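Local atomic coordinates of ThiJ/PfpI family protein (Pseudomonas syringae pv. tomato, PDB entry 3EWN), a protein that is of unknown function but belongs to the DJ-1/PfpI family, whose fold is shared with class I glutamine amidotransferases. Residues 122-130 against 142-151. Numbering follows the deposited sequence.
Sequences SVCSGSLIL and TSHWSCRDAL
C124 meets H144 through its sulfur. C124 CB points away from 142-151, but with SG anti to the backbone N (chi1 -160°) the sulfur still lies 3.7 Å from H144 CB. It approaches the imidazole obliquely, with SG 4.8 Å from the H144 ring centroid. ND1 of that ring accepts a bond from S146 N, tilted a little out of the ring plane, and pairs with S146 OG, while NE2 bonds to M201 O of the second subunit. Together they probably restrict the rotation of the ring. The backbone N of H144 is buried without a partner. C124 O receives a hydrogen bond from S143 OG (2.9 Å). The donor lies above the carbonyl plane, 56° out of it.

The backbone makes a type II' turn from V123 to G126, between strand 119-123 and helix 126-132. C124 sits in it with positive phi (60°). This strand-turn-helix has the form of the nucleophile elbow of the DJ-1/PfpI fold, and C124 probably corresponds to the family's elbow cysteine. S125 turns its OG to G93 O, and its CB rests 3.9 Å from C147 SG.

S127 reaches across from the first turn of the helix. Its OG lies 2.8 Å from T142 O and is also near C124 O, so its single proton has more than one possible acceptor. S143 OG is equally close to this hydroxyl. The two serines and the two carbonyls form a buried polar cluster. L151 closes in beside it, with CD2 3.3 Å from S127 O.

L128 CD1 faces C147 SG at 4.1 Å. Its CD2 touches A150 CB and L151 CD2, and the two leucine side chains cross at about a right angle. Beyond them, helix 231-240 packs on C147 and A150.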
loop_
_atom_site.group_PDB
_atom_site.type_symbol
_atom_site.label_atom_id
_atom_site.label_comp_id
_atom_site.label_asym_id
_atom_site.label_seq_id
_atom_site.Cartn_x
_atom_site.Cartn_y
_atom_site.Cartn_z
ATOM N N SER A 122 -3.540 -5.890 -13.884
ATOM C CA SER A 122 -2.863 -6.642 -12.839
ATOM C C SER A 122 -1.605 -5.894 -12.447
ATOM O O SER A 122 -1.161 -4.981 -13.147
ATOM C CB SER A 122 -2.482 -8.047 -13.326
ATOM O OG SER A 122 -1.442 -8.003 -14.296
ATOM N N VAL A 123 -1.051 -6.273 -11.307
ATOM C CA VAL A 123 0.183 -5.685 -10.816
ATOM C C VAL A 123 1.071 -6.834 -10.349
ATOM O O VAL A 123 0.578 -7.845 -9.849
ATOM C CB VAL A 123 -0.089 -4.717 -9.629
ATOM C CG1 VAL A 123 1.201 -4.421 -8.868
ATOM C CG2 VAL A 123 -0.690 -3.426 -10.154
ATOM N N CYS A 124 2.377 -6.703 -10.554
ATOM C CA CYS A 124 3.308 -7.724 -10.095
ATOM C C CYS A 124 3.019 -9.090 -10.726
ATOM O O CYS A 124 2.629 -9.168 -11.889
ATOM C CB CYS A 124 3.226 -7.803 -8.566
ATOM S SG CYS A 124 4.639 -8.558 -7.744
ATOM N N SER A 125 3.189 -10.168 -9.962
ATOM C CA SER A 125 2.954 -11.504 -10.510
ATOM C C SER A 125 1.487 -11.769 -10.832
ATOM O O SER A 125 1.128 -12.859 -11.272
ATOM C CB SER A 125 3.478 -12.582 -9.554
ATOM O OG SER A 125 2.857 -12.491 -8.287
ATOM N N GLY A 126 0.637 -10.773 -10.608
ATOM C CA GLY A 126 -0.768 -10.941 -10.919
ATOM C C GLY A 126 -0.955 -11.215 -12.405
ATOM O O GLY A 126 -1.959 -11.788 -12.816
ATOM N N SER A 127 0.011 -10.807 -13.221
ATOM C CA SER A 127 -0.109 -11.042 -14.653
ATOM C C SER A 127 0.009 -12.530 -15.003
ATOM O O SER A 127 -0.307 -12.929 -16.119
ATOM C CB SER A 127 0.919 -10.208 -15.432
ATOM O OG SER A 127 2.186 -10.194 -14.799
ATOM N N LEU A 128 0.462 -13.350 -14.056
ATOM C CA LEU A 128 0.550 -14.789 -14.309
ATOM C C LEU A 128 -0.882 -15.322 -14.280
ATOM O O LEU A 128 -1.225 -16.258 -14.998
ATOM C CB LEU A 128 1.374 -15.503 -13.230
ATOM C CG LEU A 128 2.868 -15.200 -13.080
ATOM C CD1 LEU A 128 3.428 -16.057 -11.945
ATOM C CD2 LEU A 128 3.622 -15.478 -14.376
ATOM N N ILE A 129 -1.714 -14.715 -13.438
ATOM C CA ILE A 129 -3.106 -15.122 -13.328
ATOM C C ILE A 129 -3.843 -14.727 -14.606
ATOM O O ILE A 129 -4.619 -15.518 -15.141
ATOM C CB ILE A 129 -3.783 -14.472 -12.092
ATOM C CG1 ILE A 129 -3.140 -15.009 -10.809
ATOM C CG2 ILE A 129 -5.288 -14.754 -12.105
ATOM C CD1 ILE A 129 -3.596 -14.292 -9.530
ATOM N N LEU A 130 -3.588 -13.514 -15.103
ATOM C CA LEU A 130 -4.224 -13.045 -16.336
ATOM C C LEU A 130 -3.819 -13.955 -17.489
ATOM O O LEU A 130 -4.634 -14.301 -18.344
ATOM C CB LEU A 130 -3.783 -11.614 -16.681
ATOM C CG LEU A 130 -4.133 -10.460 -15.745
ATOM C CD1 LEU A 130 -3.728 -9.152 -16.410
ATOM C CD2 LEU A 130 -5.623 -10.460 -15.434
ATOM N N THR A 142 3.740 -6.735 -18.463
ATOM C CA THR A 142 4.892 -6.795 -17.580
ATOM C C THR A 142 4.517 -7.601 -16.342
ATOM O O THR A 142 3.418 -8.142 -16.257
ATOM C CB THR A 142 5.369 -5.375 -17.181
ATOM O OG1 THR A 142 6.565 -5.477 -16.397
ATOM C CG2 THR A 142 4.306 -4.652 -16.377
ATOM N N SER A 143 5.434 -7.694 -15.389
ATOM C CA SER A 143 5.182 -8.451 -14.168
ATOM C C SER A 143 6.352 -8.172 -13.236
ATOM O O SER A 143 7.162 -7.290 -13.510
ATOM C CB SER A 143 5.128 -9.945 -14.497
ATOM O OG SER A 143 4.610 -10.704 -13.417
ATOM N N HIS A 144 6.439 -8.903 -12.129
ATOM C CA HIS A 144 7.573 -8.722 -11.228
ATOM C C HIS A 144 8.771 -9.197 -12.046
ATOM O O HIS A 144 8.632 -10.064 -12.918
ATOM C CB HIS A 144 7.401 -9.581 -9.971
ATOM C CG HIS A 144 8.443 -9.333 -8.921
ATOM N ND1 HIS A 144 9.668 -9.968 -8.918
ATOM C CD2 HIS A 144 8.451 -8.498 -7.853
ATOM C CE1 HIS A 144 10.384 -9.536 -7.893
ATOM N NE2 HIS A 144 9.668 -8.645 -7.231
ATOM N N TRP A 145 9.948 -8.642 -11.787
ATOM C CA TRP A 145 11.109 -9.046 -12.564
ATOM C C TRP A 145 11.467 -10.522 -12.441
ATOM O O TRP A 145 12.109 -11.079 -13.329
ATOM C CB TRP A 145 12.329 -8.184 -12.216
ATOM C CG TRP A 145 12.702 -8.152 -10.765
ATOM C CD1 TRP A 145 12.413 -7.165 -9.867
ATOM C CD2 TRP A 145 13.479 -9.128 -10.054
ATOM N NE1 TRP A 145 12.968 -7.459 -8.641
ATOM C CE2 TRP A 145 13.625 -8.659 -8.729
ATOM C CE3 TRP A 145 14.064 -10.350 -10.408
ATOM C CZ2 TRP A 145 14.336 -9.373 -7.757
ATOM C CZ3 TRP A 145 14.773 -11.059 -9.440
ATOM C CH2 TRP A 145 14.901 -10.566 -8.131
ATOM N N SER A 146 11.039 -11.165 -11.358
ATOM C CA SER A 146 11.361 -12.574 -11.146
ATOM C C SER A 146 10.580 -13.563 -12.006
ATOM O O SER A 146 10.969 -14.729 -12.104
ATOM C CB SER A 146 11.161 -12.944 -9.676
ATOM O OG SER A 146 9.789 -12.862 -9.318
ATOM N N CYS A 147 9.498 -13.112 -12.636
ATOM C CA CYS A 147 8.682 -14.016 -13.446
ATOM C C CYS A 147 8.140 -13.399 -14.730
ATOM O O CYS A 147 7.276 -13.981 -15.382
ATOM C CB CYS A 147 7.502 -14.523 -12.611
ATOM S SG CYS A 147 6.388 -13.212 -12.028
ATOM N N ARG A 148 8.654 -12.232 -15.102
ATOM C CA ARG A 148 8.181 -11.549 -16.302
ATOM C C ARG A 148 8.279 -12.391 -17.581
ATOM O O ARG A 148 7.329 -12.459 -18.366
ATOM C CB ARG A 148 8.954 -10.239 -16.485
ATOM C CG ARG A 148 8.375 -9.322 -17.542
ATOM C CD ARG A 148 9.143 -8.007 -17.621
ATOM N NE ARG A 148 10.516 -8.206 -18.077
ATOM C CZ ARG A 148 11.596 -7.974 -17.337
ATOM N NH1 ARG A 148 11.478 -7.526 -16.094
ATOM N NH2 ARG A 148 12.800 -8.198 -17.843
ATOM N N ASP A 149 9.419 -13.039 -17.792
ATOM C CA ASP A 149 9.592 -13.837 -19.000
ATOM C C ASP A 149 8.665 -15.039 -19.100
ATOM O O ASP A 149 8.381 -15.511 -20.200
ATOM C CB ASP A 149 11.044 -14.293 -19.140
ATOM C CG ASP A 149 11.974 -13.150 -19.477
ATOM O OD1 ASP A 149 11.594 -12.311 -20.320
ATOM O OD2 ASP A 149 13.082 -13.094 -18.912
ATOM N N ALA A 150 8.188 -15.534 -17.962
ATOM C CA ALA A 150 7.288 -16.682 -17.967
ATOM C C ALA A 150 6.011 -16.381 -18.749
ATOM O O ALA A 150 5.398 -17.286 -19.317
ATOM C CB ALA A 150 6.937 -17.083 -16.527
ATOM N N LEU A 151 5.625 -15.107 -18.787
ATOM C CA LEU A 151 4.409 -14.683 -19.474
ATOM C C LEU A 151 4.316 -15.137 -20.930
ATOM O O LEU A 151 3.217 -15.341 -21.449
ATOM C CB LEU A 151 4.269 -13.159 -19.407
ATOM C CG LEU A 151 4.083 -12.567 -18.007
ATOM C CD1 LEU A 151 4.107 -11.044 -18.089
ATOM C CD2 LEU A 151 2.767 -13.069 -17.410
#